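Local coordinates for 2,3,4,5-tetrahydropyridine-2,6-dicarboxylate N-succinyltransferase (Campylobacter jejuni, PDB 2RIJ), which probably catalyses the transfer of a succinyl group from succinyl-CoA to tetrahydrodipicolinate, a step of lysine biosynthesis through the diaminopimelate pathway, at residues G29-D34 with S125-F130; Q37-K42 with P177-Y182; L44-A49 with S140-L145; L136-I141 with G165-V170; F201-P206 with K225-A230. One frame throughout, in Å; residues are numbered along the deposited sequence.

Contact 1. Residues G29-D34 with S125-F130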
# COMPACT_ATOMS: atom_id res chain seq x y z
N GLY A 29 49.58 -17.59 -32.18
CA GLY A 29 50.72 -17.16 -31.43
C GLY A 29 51.51 -18.32 -30.88
O GLY A 29 51.18 -19.48 -31.13
N ILE A 30 52.56 -17.99 -30.15
CA ILE A 30 53.41 -18.95 -29.48
C ILE A 30 53.27 -18.78 -27.95
O ILE A 30 53.50 -17.69 -27.41
CB ILE A 30 54.90 -18.81 -29.92
CG1 ILE A 30 55.06 -19.09 -31.40
CG2 ILE A 30 55.82 -19.75 -29.11
CD1 ILE A 30 56.50 -18.71 -31.94
N ALA A 31 52.94 -19.87 -27.29
CA ALA A 31 52.79 -19.92 -25.86
C ALA A 31 53.94 -20.61 -25.14
O ALA A 31 54.46 -21.60 -25.62
CB ALA A 31 51.50 -20.64 -25.52
N ARG A 32 54.32 -20.08 -23.97
CA ARG A 32 55.14 -20.81 -23.03
C ARG A 32 54.17 -21.57 -22.15
O ARG A 32 53.22 -20.98 -21.59
CB ARG A 32 55.99 -19.87 -22.18
CG ARG A 32 56.89 -20.58 -21.21
CD ARG A 32 57.61 -19.62 -20.20
NE ARG A 32 56.65 -18.79 -19.48
CZ ARG A 32 55.85 -19.22 -18.51
NH1 ARG A 32 55.84 -20.47 -18.11
NH2 ARG A 32 54.99 -18.37 -17.94
N LEU A 33 54.38 -22.88 -22.00
CA LEU A 33 53.47 -23.72 -21.25
C LEU A 33 53.97 -24.07 -19.84
O LEU A 33 55.16 -24.29 -19.63
CB LEU A 33 53.20 -25.03 -21.98
CG LEU A 33 52.77 -24.97 -23.45
CD1 LEU A 33 52.58 -26.44 -23.93
CD2 LEU A 33 51.57 -24.11 -23.69
N ASP A 34 53.03 -24.13 -18.89
CA ASP A 34 53.29 -24.66 -17.57
C ASP A 34 52.68 -26.05 -17.55
O ASP A 34 51.50 -26.19 -17.83
CB ASP A 34 52.66 -23.79 -16.49
CG ASP A 34 53.30 -22.40 -16.39
OD1 ASP A 34 54.55 -22.32 -16.23
OD2 ASP A 34 52.56 -21.39 -16.47
N SER A 125 54.99 -23.75 -27.59
CA SER A 125 54.06 -24.37 -28.53
C SER A 125 53.43 -23.33 -29.43
O SER A 125 53.00 -22.26 -28.97
CB SER A 125 52.95 -25.14 -27.81
OG SER A 125 53.40 -26.35 -27.22
N PHE A 126 53.37 -23.64 -30.71
CA PHE A 126 52.61 -22.86 -31.66
C PHE A 126 51.14 -23.23 -31.56
O PHE A 126 50.77 -24.41 -31.46
CB PHE A 126 53.10 -23.13 -33.06
CG PHE A 126 52.41 -22.34 -34.11
CD1 PHE A 126 52.71 -21.00 -34.29
CD2 PHE A 126 51.46 -22.93 -34.93
CE1 PHE A 126 52.09 -20.28 -35.30
CE2 PHE A 126 50.83 -22.21 -35.92
CZ PHE A 126 51.15 -20.90 -36.12
N VAL A 127 50.30 -22.21 -31.53
CA VAL A 127 48.86 -22.38 -31.31
C VAL A 127 48.18 -21.53 -32.36
O VAL A 127 48.47 -20.37 -32.48
CB VAL A 127 48.45 -21.91 -29.89
CG1 VAL A 127 46.98 -22.17 -29.63
CG2 VAL A 127 49.34 -22.59 -28.83
N CYS A 128 47.31 -22.14 -33.16
CA CYS A 128 46.53 -21.37 -34.10
C CYS A 128 45.10 -21.86 -34.25
O CYS A 128 44.79 -23.04 -34.04
CB CYS A 128 47.24 -21.25 -35.45
SG CYS A 128 47.07 -22.61 -36.56
N LEU A 129 44.22 -20.92 -34.59
CA LEU A 129 42.83 -21.18 -34.88
C LEU A 129 42.60 -21.00 -36.37
O LEU A 129 42.94 -19.95 -36.93
CB LEU A 129 41.91 -20.25 -34.09
CG LEU A 129 42.08 -20.19 -32.59
CD1 LEU A 129 41.05 -19.21 -31.97
CD2 LEU A 129 41.93 -21.57 -32.01
N PHE A 130 42.01 -22.01 -37.00
CA PHE A 130 41.53 -21.91 -38.42
C PHE A 130 40.08 -21.45 -38.56
O PHE A 130 39.70 -20.89 -39.58
CB PHE A 130 41.69 -23.23 -39.14
CG PHE A 130 43.12 -23.65 -39.30
CD1 PHE A 130 44.00 -22.86 -40.00
CD2 PHE A 130 43.57 -24.84 -38.76
CE1 PHE A 130 45.33 -23.23 -40.13
CE2 PHE A 130 44.89 -25.22 -38.90
CZ PHE A 130 45.77 -24.41 -39.57
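Ile-30 and Phe-126 sit opposite each other on one face of the sheet, and their side chains cross at about a right angle. CG1 of Ile-30 meets the edge of the Phe-126 ring, near its plane, at CD1 (4.2 Å). The ring reaches this place because Phe-126 CG is anti to the backbone N (chi1 -178°). The two residues form an antiparallel non-hydrogen-bonded pair. On each side of them lies a hydrogen-bonded pair, Gly-29 with Val-127 and Ala-31 with Ser-125. Four backbone bonds result, among them Val-127 N to Gly-29 O at 2.9 Å and Ala-31 N to Ser-125 O, also 2.9 Å. This is the pairing of strands 27-35 and 124-129 within the antiparallel sheet of the N-terminal part of the chain. Ala-31, Ser-125 and Val-127 point to the other face. There Ala-31 CB lies 4.4 Å from Val-127 CG2. Leu-33 leans back over Ser-125, with its CD1 branch toward that residue. Helix 138-149 packs on this face, with Leu-143 against Val-127 and Glu-139 against both Leu-33 and Val-127. On the Phe-126 face, Leu-85 touches Ile-30 and Phe-81 touches the phenyl ring.

Contact 2. Residues Q37-K42 with P177-Y182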
# COMPACT_ATOMS: atom_id res chain seq x y z
N GLN A 37 53.47 -30.92 -12.38
CA GLN A 37 54.62 -31.34 -11.58
C GLN A 37 54.64 -32.89 -11.49
O GLN A 37 55.70 -33.48 -11.34
CB GLN A 37 54.54 -30.79 -10.15
CG GLN A 37 54.67 -29.28 -9.97
CD GLN A 37 53.42 -28.56 -10.42
OE1 GLN A 37 52.34 -29.15 -10.43
NE2 GLN A 37 53.57 -27.29 -10.83
N LEU A 38 53.48 -33.52 -11.50
CA LEU A 38 53.35 -34.97 -11.50
C LEU A 38 53.03 -35.48 -12.91
O LEU A 38 53.69 -36.39 -13.42
CB LEU A 38 52.24 -35.42 -10.53
CG LEU A 38 52.46 -35.30 -9.03
CD1 LEU A 38 51.34 -35.99 -8.30
CD2 LEU A 38 53.76 -35.90 -8.63
N ASN A 39 52.04 -34.88 -13.55
CA ASN A 39 51.64 -35.27 -14.89
C ASN A 39 52.16 -34.24 -15.91
O ASN A 39 51.51 -33.25 -16.21
CB ASN A 39 50.12 -35.43 -14.93
CG ASN A 39 49.57 -36.30 -13.78
OD1 ASN A 39 49.25 -35.80 -12.68
ND2 ASN A 39 49.47 -37.61 -14.03
N LYS A 40 53.35 -34.51 -16.44
CA LYS A 40 54.04 -33.54 -17.29
C LYS A 40 53.38 -33.36 -18.65
O LYS A 40 53.66 -32.42 -19.35
CB LYS A 40 55.53 -33.89 -17.43
CG LYS A 40 56.36 -33.61 -16.16
N ASN A 41 52.44 -34.22 -19.01
CA ASN A 41 51.66 -33.97 -20.22
C ASN A 41 50.42 -33.11 -20.01
O ASN A 41 49.72 -32.77 -20.96
CB ASN A 41 51.23 -35.30 -20.82
CG ASN A 41 52.42 -36.17 -21.18
OD1 ASN A 41 53.33 -35.74 -21.90
ND2 ASN A 41 52.43 -37.39 -20.65
N LYS A 42 50.12 -32.79 -18.76
CA LYS A 42 48.98 -31.95 -18.42
C LYS A 42 49.44 -30.51 -18.58
O LYS A 42 50.42 -30.12 -17.97
CB LYS A 42 48.57 -32.24 -16.98
CG LYS A 42 47.15 -31.92 -16.65
CD LYS A 42 46.83 -32.36 -15.21
CE LYS A 42 46.53 -33.86 -15.13
NZ LYS A 42 45.19 -34.20 -15.74
N PRO A 177 50.76 -22.35 -11.46
CA PRO A 177 49.89 -23.47 -11.17
C PRO A 177 50.64 -24.68 -10.58
O PRO A 177 51.76 -25.02 -11.00
CB PRO A 177 49.24 -23.79 -12.53
CG PRO A 177 50.31 -23.37 -13.55
CD PRO A 177 51.02 -22.20 -12.90
N ILE A 178 50.02 -25.32 -9.60
CA ILE A 178 50.52 -26.53 -8.96
C ILE A 178 49.39 -27.53 -8.88
O ILE A 178 48.31 -27.22 -8.39
CB ILE A 178 51.02 -26.23 -7.54
CG1 ILE A 178 52.01 -25.06 -7.56
CG2 ILE A 178 51.57 -27.54 -6.86
CD1 ILE A 178 52.46 -24.60 -6.18
N GLU A 179 49.62 -28.74 -9.37
CA GLU A 179 48.65 -29.82 -9.26
C GLU A 179 48.33 -30.10 -7.81
O GLU A 179 49.23 -30.17 -6.99
CB GLU A 179 49.18 -31.11 -9.89
CG GLU A 179 49.50 -31.01 -11.36
CD GLU A 179 49.76 -32.38 -11.97
OE1 GLU A 179 48.78 -33.10 -12.25
OE2 GLU A 179 50.95 -32.74 -12.16
N LEU A 180 47.05 -30.21 -7.48
CA LEU A 180 46.62 -30.49 -6.12
C LEU A 180 47.24 -31.82 -5.63
O LEU A 180 47.63 -31.94 -4.48
CB LEU A 180 45.07 -30.51 -6.01
CG LEU A 180 44.42 -29.11 -6.25
CD1 LEU A 180 42.91 -29.23 -6.45
CD2 LEU A 180 44.76 -28.15 -5.13
N GLU A 181 47.34 -32.81 -6.51
CA GLU A 181 47.86 -34.12 -6.12
C GLU A 181 49.34 -34.02 -5.75
O GLU A 181 49.84 -34.77 -4.91
CB GLU A 181 47.61 -35.15 -7.21
CG GLU A 181 47.85 -36.60 -6.78
CD GLU A 181 47.20 -36.99 -5.42
OE1 GLU A 181 45.98 -36.76 -5.18
OE2 GLU A 181 47.93 -37.54 -4.57
N TYR A 182 50.03 -33.07 -6.35
CA TYR A 182 51.42 -32.80 -5.99
C TYR A 182 51.53 -32.26 -4.53
O TYR A 182 52.43 -32.64 -3.77
CB TYR A 182 52.07 -31.84 -6.99
CG TYR A 182 53.46 -31.46 -6.58
CD1 TYR A 182 54.54 -32.26 -6.91
CD2 TYR A 182 53.67 -30.34 -5.78
CE1 TYR A 182 55.81 -31.92 -6.53
CE2 TYR A 182 54.93 -30.01 -5.38
CZ TYR A 182 56.00 -30.80 -5.77
OH TYR A 182 57.24 -30.46 -5.35
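Glu-179 reaches into the loop 37-42 and binds its backbone there. Its OE2 accepts two N-H groups, Leu-38 N at 2.7 Å and Asn-39 N at 2.8 Å. The Leu-38 donor lies nearly in line with the C-O bond, while that of Asn-39 meets the syn lone pair. Gln-37 reaches the other way. Its CG stands beside the backbone N (chi1 -67°), which puts CG over the centre of the Tyr-182 ring face, 4.2 Å from the centroid, a CH-pi contact. The bend at chi2 then turns the amide to the backbone of 177-179. Gln-37 OE1 accepts from Glu-179 N (2.9 Å); the bond is straight at the hydrogen (170°), but the donor is tilted from the carbonyl plane. Gln-37 NE2 donates a hydrogen bond to Pro-177 O (2.9 Å), in the carbonyl plane on a lone pair. The amide is thus held at both ends. The outer side is looser and partly open to solvent. Leu-38, an exposed residue, rests CG on Tyr-182 CB at 4.0 Å. Lys-42 NZ stays 5.1 Å from Glu-179 OE1, too far for a salt bridge. At the N-cap position of helix 180-192, Glu-179 turns its carboxylate to the backbone of the loop between strands 27-35 and 43-48.

Contact 3. Residues L44-A49 with S140-L145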
# COMPACT_ATOMS: atom_id res chain seq x y z
N LEU A 44 48.79 -26.95 -17.63
CA LEU A 44 48.13 -26.19 -16.61
C LEU A 44 47.90 -24.71 -16.93
O LEU A 44 47.02 -24.11 -16.31
CB LEU A 44 48.88 -26.28 -15.29
CG LEU A 44 49.31 -27.68 -14.87
CD1 LEU A 44 49.93 -27.54 -13.51
CD2 LEU A 44 48.11 -28.61 -14.84
N GLN A 45 48.68 -24.15 -17.85
CA GLN A 45 48.57 -22.77 -18.26
C GLN A 45 49.39 -22.54 -19.52
O GLN A 45 50.41 -23.21 -19.75
CB GLN A 45 49.09 -21.82 -17.15
CG GLN A 45 48.81 -20.37 -17.44
CD GLN A 45 49.16 -19.43 -16.31
OE1 GLN A 45 48.36 -18.53 -15.95
NE2 GLN A 45 50.36 -19.59 -15.74
N ALA A 46 48.98 -21.55 -20.30
CA ALA A 46 49.70 -21.09 -21.46
C ALA A 46 49.82 -19.57 -21.40
O ALA A 46 48.86 -18.87 -21.00
CB ALA A 46 48.96 -21.52 -22.71
N SER A 47 51.00 -19.03 -21.69
CA SER A 47 51.24 -17.59 -21.68
C SER A 47 51.76 -17.14 -23.05
O SER A 47 52.67 -17.76 -23.61
CB SER A 47 52.22 -17.22 -20.56
OG SER A 47 51.77 -17.69 -19.28
N PHE A 48 51.18 -16.07 -23.58
CA PHE A 48 51.59 -15.48 -24.83
C PHE A 48 52.07 -14.07 -24.59
O PHE A 48 51.48 -13.36 -23.80
CB PHE A 48 50.39 -15.40 -25.80
CG PHE A 48 49.79 -16.72 -26.20
CD1 PHE A 48 48.87 -17.35 -25.41
CD2 PHE A 48 50.08 -17.25 -27.45
CE1 PHE A 48 48.26 -18.52 -25.77
CE2 PHE A 48 49.49 -18.44 -27.84
CZ PHE A 48 48.54 -19.07 -26.99
N ALA A 49 53.07 -13.63 -25.35
CA ALA A 49 53.48 -12.24 -25.31
C ALA A 49 53.03 -11.48 -26.54
O ALA A 49 53.19 -10.26 -26.59
CB ALA A 49 55.01 -12.13 -25.15
N SER A 140 44.35 -23.81 -26.98
CA SER A 140 43.41 -23.02 -27.75
C SER A 140 42.43 -22.26 -26.84
O SER A 140 42.05 -21.15 -27.16
CB SER A 140 42.67 -23.82 -28.81
OG SER A 140 41.80 -24.74 -28.22
N ILE A 141 42.07 -22.83 -25.69
CA ILE A 141 41.27 -22.09 -24.70
C ILE A 141 42.03 -20.81 -24.31
O ILE A 141 41.46 -19.72 -24.26
CB ILE A 141 40.99 -22.89 -23.39
CG1 ILE A 141 40.12 -24.10 -23.67
CG2 ILE A 141 40.28 -21.97 -22.35
CD1 ILE A 141 40.10 -25.14 -22.56
N TYR A 142 43.31 -20.95 -24.03
CA TYR A 142 44.12 -19.79 -23.61
C TYR A 142 44.26 -18.75 -24.74
O TYR A 142 44.14 -17.53 -24.48
CB TYR A 142 45.47 -20.23 -23.06
CG TYR A 142 45.46 -20.46 -21.57
CD1 TYR A 142 45.05 -21.66 -21.04
CD2 TYR A 142 45.76 -19.42 -20.69
CE1 TYR A 142 45.01 -21.86 -19.68
CE2 TYR A 142 45.73 -19.62 -19.32
CZ TYR A 142 45.37 -20.84 -18.83
OH TYR A 142 45.31 -21.07 -17.48
N LEU A 143 44.41 -19.20 -25.99
CA LEU A 143 44.44 -18.26 -27.11
C LEU A 143 43.10 -17.46 -27.20
O LEU A 143 43.10 -16.23 -27.44
CB LEU A 143 44.74 -18.96 -28.42
CG LEU A 143 44.82 -18.09 -29.67
CD1 LEU A 143 45.76 -16.91 -29.52
CD2 LEU A 143 45.22 -18.99 -30.83
N LYS A 144 41.97 -18.16 -27.08
CA LYS A 144 40.65 -17.55 -27.05
C LYS A 144 40.52 -16.52 -25.90
O LYS A 144 40.08 -15.40 -26.10
CB LYS A 144 39.58 -18.63 -26.97
CG LYS A 144 39.43 -19.45 -28.30
CD LYS A 144 38.63 -20.73 -28.14
CE LYS A 144 38.34 -21.40 -29.49
NZ LYS A 144 37.34 -20.69 -30.28
N LEU A 145 40.96 -16.88 -24.70
CA LEU A 145 40.87 -15.95 -23.57
C LEU A 145 41.69 -14.70 -23.83
O LEU A 145 41.24 -13.61 -23.53
CB LEU A 145 41.28 -16.63 -22.28
CG LEU A 145 40.33 -17.74 -21.76
CD1 LEU A 145 40.92 -18.45 -20.53
CD2 LEU A 145 38.87 -17.24 -21.50
O HOH W 1 44.22 -23.05 -16.61
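The Tyr-142 ring is the first bump. It lies flat against strand 43-48 at Gln-45 and Ala-46, in the shallow place that the small Ala-46 side chain and the strand backbone give it. Ala-46 N sits 3.7 Å above the ring plane, over its centre. Ala-46 CB meets Tyr-142 CB at 3.7 Å. Beyond it the ring runs on along the strand toward Leu-44. A chi1 of -91°, well away from the usual staggered value, turns the ring onto the strand. At the far end Gln-45 CG comes within 3.6 Å of Tyr-142 OH. The Gln-45 chain crosses the phenol at about a right angle, and its amide goes elsewhere, OE1 to His-211 and NE2 to Asp-34. A water at the ring edge, in its plane, lies 3.0 Å from Leu-44 O. Its approach to the phenol oxygen is too short to be trusted.

Here helix 138-149 packs on the antiparallel sheet of the N-terminal part of the chain. The axes of the short segments 44-48 and 140-145 are 8.2 Å apart and run at 47° to each other. Leu-44 and Gln-45 both face Asp-34 of the neighbouring strand 27-35, which makes a classic beta bulge just beside the phenol end.

Phe-48 is the bump from the strand. Its ring projects toward the helix at Tyr-142 and Leu-143. Phe-48 CZ approaches Leu-143 CB at 4.1 Å, and Leu-143 CD1 lies over one ring face, toward the rim. Tyr-146, one turn along the helix from Tyr-142, meets the Phe-48 ring edge-to-face. Ala-46 O is buried beside the Tyr-142 ring, 3.2 Å from CD2, and has no hydrogen-bond partner in the model.

Contact 4. Residues L136-I141 with G165-V170; sequences LSVESI and GLLSNV
Leu-166 and Leu-167 grip the first turn of helix 138-149, Leu-166 with CB and CD1, Leu-167 with its CD2 branch. Leu-166 has CG beside its own backbone N (chi1 -74°), and this sends CD1 to the chain just ahead of the helix. Leu-166 CD1 lies 3.4 Å from Leu-136 C and 3.5 Å from Ser-137 N. Leu-166 CB packs against the delta methyl of Ile-141. The pair Leu-166 CB and Ile-141 CD1, at 3.4 Å, is tighter than usual van der Waals contact. Ile-141 can reach so far because its chain is extended at chi2 (164°). Ile-141 CD1 also touches Leu-167 CD2 at 3.8 Å. Ser-137 is the N-cap of this helix and forms a capping box with Ser-140: Ser-140 N donates to Ser-137 OG (3.0 Å), and a weak bond runs back from Ser-137 N to Ser-140 OG. Glu-80 hydrogen-bonds to both hydroxyls. Val-138 stands in the first turn with its two methyls split. CG1 is anti to the backbone N and meets Leu-167 CD2 at 4.0 Å, while CG2 faces Leu-166 O. Leu-167 is the first residue to leave helix 163-166, and its side chain also packs on Phe-205.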
# COMPACT_ATOMS: atom_id res chain seq x y z
N LEU A 136 39.54 -27.32 -28.48
CA LEU A 136 39.85 -28.71 -28.28
C LEU A 136 41.03 -28.93 -27.37
O LEU A 136 41.40 -30.07 -27.10
CB LEU A 136 40.11 -29.34 -29.63
CG LEU A 136 38.94 -29.19 -30.61
CD1 LEU A 136 39.40 -29.68 -31.94
CD2 LEU A 136 37.75 -29.98 -30.09
N SER A 137 41.64 -27.85 -26.90
CA SER A 137 42.87 -27.96 -26.12
C SER A 137 42.93 -26.86 -25.10
O SER A 137 42.31 -25.82 -25.28
CB SER A 137 44.11 -27.92 -27.02
OG SER A 137 44.25 -26.71 -27.76
N VAL A 138 43.72 -27.09 -24.05
CA VAL A 138 44.07 -26.05 -23.10
C VAL A 138 44.71 -24.86 -23.84
O VAL A 138 44.37 -23.71 -23.60
CB VAL A 138 45.01 -26.56 -22.01
CG1 VAL A 138 45.40 -25.40 -21.08
CG2 VAL A 138 44.33 -27.71 -21.21
N GLU A 139 45.61 -25.16 -24.76
CA GLU A 139 46.30 -24.13 -25.51
C GLU A 139 45.33 -23.22 -26.29
O GLU A 139 45.51 -21.99 -26.32
CB GLU A 139 47.32 -24.78 -26.48
CG GLU A 139 48.49 -25.52 -25.80
CD GLU A 139 48.27 -27.03 -25.56
OE1 GLU A 139 47.11 -27.50 -25.34
OE2 GLU A 139 49.29 -27.75 -25.55
N SER A 140 44.35 -23.81 -26.98
CA SER A 140 43.41 -23.02 -27.75
C SER A 140 42.43 -22.26 -26.84
O SER A 140 42.05 -21.15 -27.16
CB SER A 140 42.67 -23.82 -28.81
OG SER A 140 41.80 -24.74 -28.22
N ILE A 141 42.07 -22.83 -25.69
CA ILE A 141 41.27 -22.09 -24.70
C ILE A 141 42.03 -20.81 -24.31
O ILE A 141 41.46 -19.72 -24.26
CB ILE A 141 40.99 -22.89 -23.39
CG1 ILE A 141 40.12 -24.10 -23.67
CG2 ILE A 141 40.28 -21.97 -22.35
CD1 ILE A 141 40.10 -25.14 -22.56
N GLY A 165 35.51 -28.07 -19.03
CA GLY A 165 35.84 -29.48 -19.01
C GLY A 165 37.27 -29.80 -19.38
O GLY A 165 37.78 -30.85 -19.01
N LEU A 166 37.91 -28.93 -20.15
CA LEU A 166 39.28 -29.15 -20.59
C LEU A 166 40.34 -28.66 -19.57
O LEU A 166 41.45 -29.21 -19.50
CB LEU A 166 39.49 -28.43 -21.93
CG LEU A 166 38.83 -29.11 -23.16
CD1 LEU A 166 39.30 -28.48 -24.44
CD2 LEU A 166 39.09 -30.60 -23.23
N LEU A 167 40.01 -27.61 -18.82
CA LEU A 167 40.95 -27.01 -17.88
C LEU A 167 41.03 -27.84 -16.59
O LEU A 167 40.02 -28.39 -16.14
CB LEU A 167 40.52 -25.57 -17.58
CG LEU A 167 40.53 -24.59 -18.78
CD1 LEU A 167 39.92 -23.29 -18.36
CD2 LEU A 167 41.96 -24.36 -19.36
N SER A 168 42.22 -27.97 -16.01
CA SER A 168 42.43 -28.62 -14.73
C SER A 168 42.28 -27.63 -13.58
O SER A 168 42.79 -26.51 -13.65
CB SER A 168 43.83 -29.22 -14.65
OG SER A 168 44.02 -30.17 -15.66
N ASN A 169 41.55 -28.04 -12.55
CA ASN A 169 41.49 -27.32 -11.28
C ASN A 169 42.83 -27.50 -10.58
O ASN A 169 43.24 -28.62 -10.28
CB ASN A 169 40.34 -27.83 -10.40
CG ASN A 169 40.14 -27.00 -9.15
OD1 ASN A 169 40.33 -25.77 -9.18
ND2 ASN A 169 39.77 -27.65 -8.04
N VAL A 170 43.51 -26.39 -10.34
CA VAL A 170 44.86 -26.41 -9.77
C VAL A 170 44.96 -25.35 -8.68
O VAL A 170 44.13 -24.44 -8.61
CB VAL A 170 45.97 -26.20 -10.84
CG1 VAL A 170 45.94 -27.35 -11.91
CG2 VAL A 170 45.84 -24.83 -11.52

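Contact 5. Residues F201-P206 with K225-A230; sequences FVDKFP and KVRMGA
Asp-203 OD2 takes a hydrogen bond from Arg-227 NH2 at 2.9 Å, part of a salt bridge. The bond is fairly straight (163°) and uses the syn lone pair. Carboxylate and guanidinium are nearly coplanar, 18° apart, and meet edge to edge. Phe-205 N adds a weak, long bond to the same oxygen. The other oxygen, OD1, accepts weakly from Lys-204 N and pairs with Arg-219 of a neighbouring subunit.

The Arg-227 chain runs extended from CG to NE, which carries the guanidinium past Phe-205. Phe-205 CD1 lies 3.5 Å above one face of that group. The two planes are 43° apart, and the cation-pi contact is off-centre: Arg-227 CZ is 4.4 Å from the ring centroid. The guanidinium thus has both the salt bridge and the ring, which probably limits its rotation; NH1 is held by Asn-246.

Met-228, a selenomethionine here, is joined through its backbone. Its N donates to Pro-206 O at 3.0 Å. Its CB packs on Pro-206 CG at 3.8 Å, and the chain then bends at chi2 and leads off toward helix 138-149. Arg-227 to Ala-230 form a type II beta turn, with Gly-229 at a positive phi. The contact joins the end of strand 201-203 to a loop between the first strands, 219-220 and 237-238, of the left-handed parallel beta-helix of hexapeptide-repeat acyltransferases, close to a subunit interface.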
# COMPACT_ATOMS: atom_id res chain seq x y z
N PHE A 201 44.92 -19.15 -4.55
CA PHE A 201 43.60 -19.60 -4.99
C PHE A 201 43.68 -20.99 -5.63
O PHE A 201 44.76 -21.49 -5.96
CB PHE A 201 42.88 -18.57 -5.89
CG PHE A 201 43.51 -18.32 -7.27
CD1 PHE A 201 44.62 -17.52 -7.40
CD2 PHE A 201 42.95 -18.84 -8.40
CE1 PHE A 201 45.18 -17.27 -8.64
CE2 PHE A 201 43.47 -18.57 -9.64
CZ PHE A 201 44.60 -17.78 -9.77
N VAL A 202 42.53 -21.62 -5.73
CA VAL A 202 42.37 -22.96 -6.37
C VAL A 202 41.22 -22.83 -7.36
O VAL A 202 40.07 -22.51 -6.98
CB VAL A 202 42.12 -24.10 -5.35
CG1 VAL A 202 41.81 -25.51 -6.10
CG2 VAL A 202 43.26 -24.16 -4.30
N ASP A 203 41.55 -22.99 -8.65
CA ASP A 203 40.58 -22.81 -9.71
C ASP A 203 41.15 -23.30 -11.03
O ASP A 203 42.36 -23.64 -11.17
CB ASP A 203 40.19 -21.32 -9.86
CG ASP A 203 38.97 -21.09 -10.76
OD1 ASP A 203 38.16 -22.01 -10.97
OD2 ASP A 203 38.85 -19.96 -11.31
N LYS A 204 40.28 -23.34 -12.00
CA LYS A 204 40.61 -23.70 -13.38
C LYS A 204 41.11 -22.54 -14.25
O LYS A 204 41.71 -22.78 -15.30
CB LYS A 204 39.38 -24.35 -14.08
CG LYS A 204 39.05 -25.75 -13.56
CD LYS A 204 37.77 -26.28 -14.14
CE LYS A 204 37.62 -27.80 -13.88
NZ LYS A 204 36.52 -28.40 -14.61
N PHE A 205 40.82 -21.31 -13.85
CA PHE A 205 41.19 -20.11 -14.61
C PHE A 205 42.21 -19.28 -13.81
O PHE A 205 42.07 -19.15 -12.59
CB PHE A 205 39.99 -19.20 -14.84
CG PHE A 205 39.01 -19.68 -15.87
CD1 PHE A 205 38.19 -20.77 -15.59
CD2 PHE A 205 38.87 -19.03 -17.08
CE1 PHE A 205 37.27 -21.25 -16.55
CE2 PHE A 205 37.95 -19.51 -18.04
CZ PHE A 205 37.19 -20.64 -17.77
N PRO A 206 43.14 -18.61 -14.52
CA PRO A 206 44.03 -17.60 -13.92
C PRO A 206 43.38 -16.21 -13.92
O PRO A 206 42.24 -16.03 -14.38
CB PRO A 206 45.23 -17.65 -14.86
CG PRO A 206 44.63 -17.91 -16.16
CD PRO A 206 43.43 -18.76 -15.96
N LYS A 225 39.83 -9.77 -8.56
CA LYS A 225 38.52 -9.26 -9.01
C LYS A 225 38.32 -9.24 -10.53
O LYS A 225 37.23 -8.91 -10.98
CB LYS A 225 38.27 -7.87 -8.48
CG LYS A 225 38.23 -7.71 -6.95
CD LYS A 225 37.58 -8.93 -6.26
CE LYS A 225 37.32 -8.69 -4.75
NZ LYS A 225 36.12 -7.82 -4.62
N VAL A 226 39.36 -9.56 -11.29
CA VAL A 226 39.28 -9.65 -12.76
C VAL A 226 39.84 -10.98 -13.23
O VAL A 226 41.05 -11.22 -13.21
CB VAL A 226 39.95 -8.45 -13.46
CG1 VAL A 226 39.71 -8.48 -15.00
CG2 VAL A 226 39.44 -7.13 -12.87
N ARG A 227 38.93 -11.85 -13.67
CA ARG A 227 39.33 -13.13 -14.21
C ARG A 227 39.92 -12.98 -15.62
O ARG A 227 39.56 -12.08 -16.40
CB ARG A 227 38.14 -14.05 -14.21
CG ARG A 227 38.45 -15.51 -13.93
CD ARG A 227 37.13 -16.24 -13.89
NE ARG A 227 37.22 -17.57 -13.30
CZ ARG A 227 36.21 -18.41 -13.22
NH1 ARG A 227 35.05 -18.05 -13.69
NH2 ARG A 227 36.35 -19.60 -12.67
N MSE A 228 40.88 -13.86 -15.94
CA MSE A 228 41.34 -13.97 -17.33
C MSE A 228 40.17 -14.26 -18.29
O MSE A 228 39.28 -15.03 -17.98
CB MSE A 228 42.46 -15.02 -17.42
CG MSE A 228 43.12 -15.15 -18.79
SE MSE A 228 43.78 -13.45 -19.44
CE MSE A 228 44.57 -14.16 -21.10
N GLY A 229 40.17 -13.59 -19.45
CA GLY A 229 39.04 -13.56 -20.35
C GLY A 229 38.09 -12.35 -20.21
O GLY A 229 37.21 -12.21 -21.03
N ALA A 230 38.23 -11.56 -19.14
CA ALA A 230 37.53 -10.30 -18.99
C ALA A 230 38.04 -9.33 -20.06
O ALA A 230 39.20 -9.40 -20.51
CB ALA A 230 37.70 -9.72 -17.54

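Strand 27-35 comes first and pairs with 124-129, closing the loop of contact 1. The 37-42 loop follows and meets 177-182 much later, so contact 2 spans a longer part of the chain. Next comes strand 43-48, which meets helix 138-149 in contact 3. Contacts 1 and 3 cross, as do contacts 1 and 2. Contacts 3 and 4 both lie within the span of contact 2. Contact 4 starts on the same helix where contact 3 ends and ties the helix to 165-170. Contact 5 closes last, after contact 2. Together they connect the N-terminal sheet and its helix to the small sheet of strands 170-173, 176-178 and 201-203, and that sheet to the start of the beta-helix.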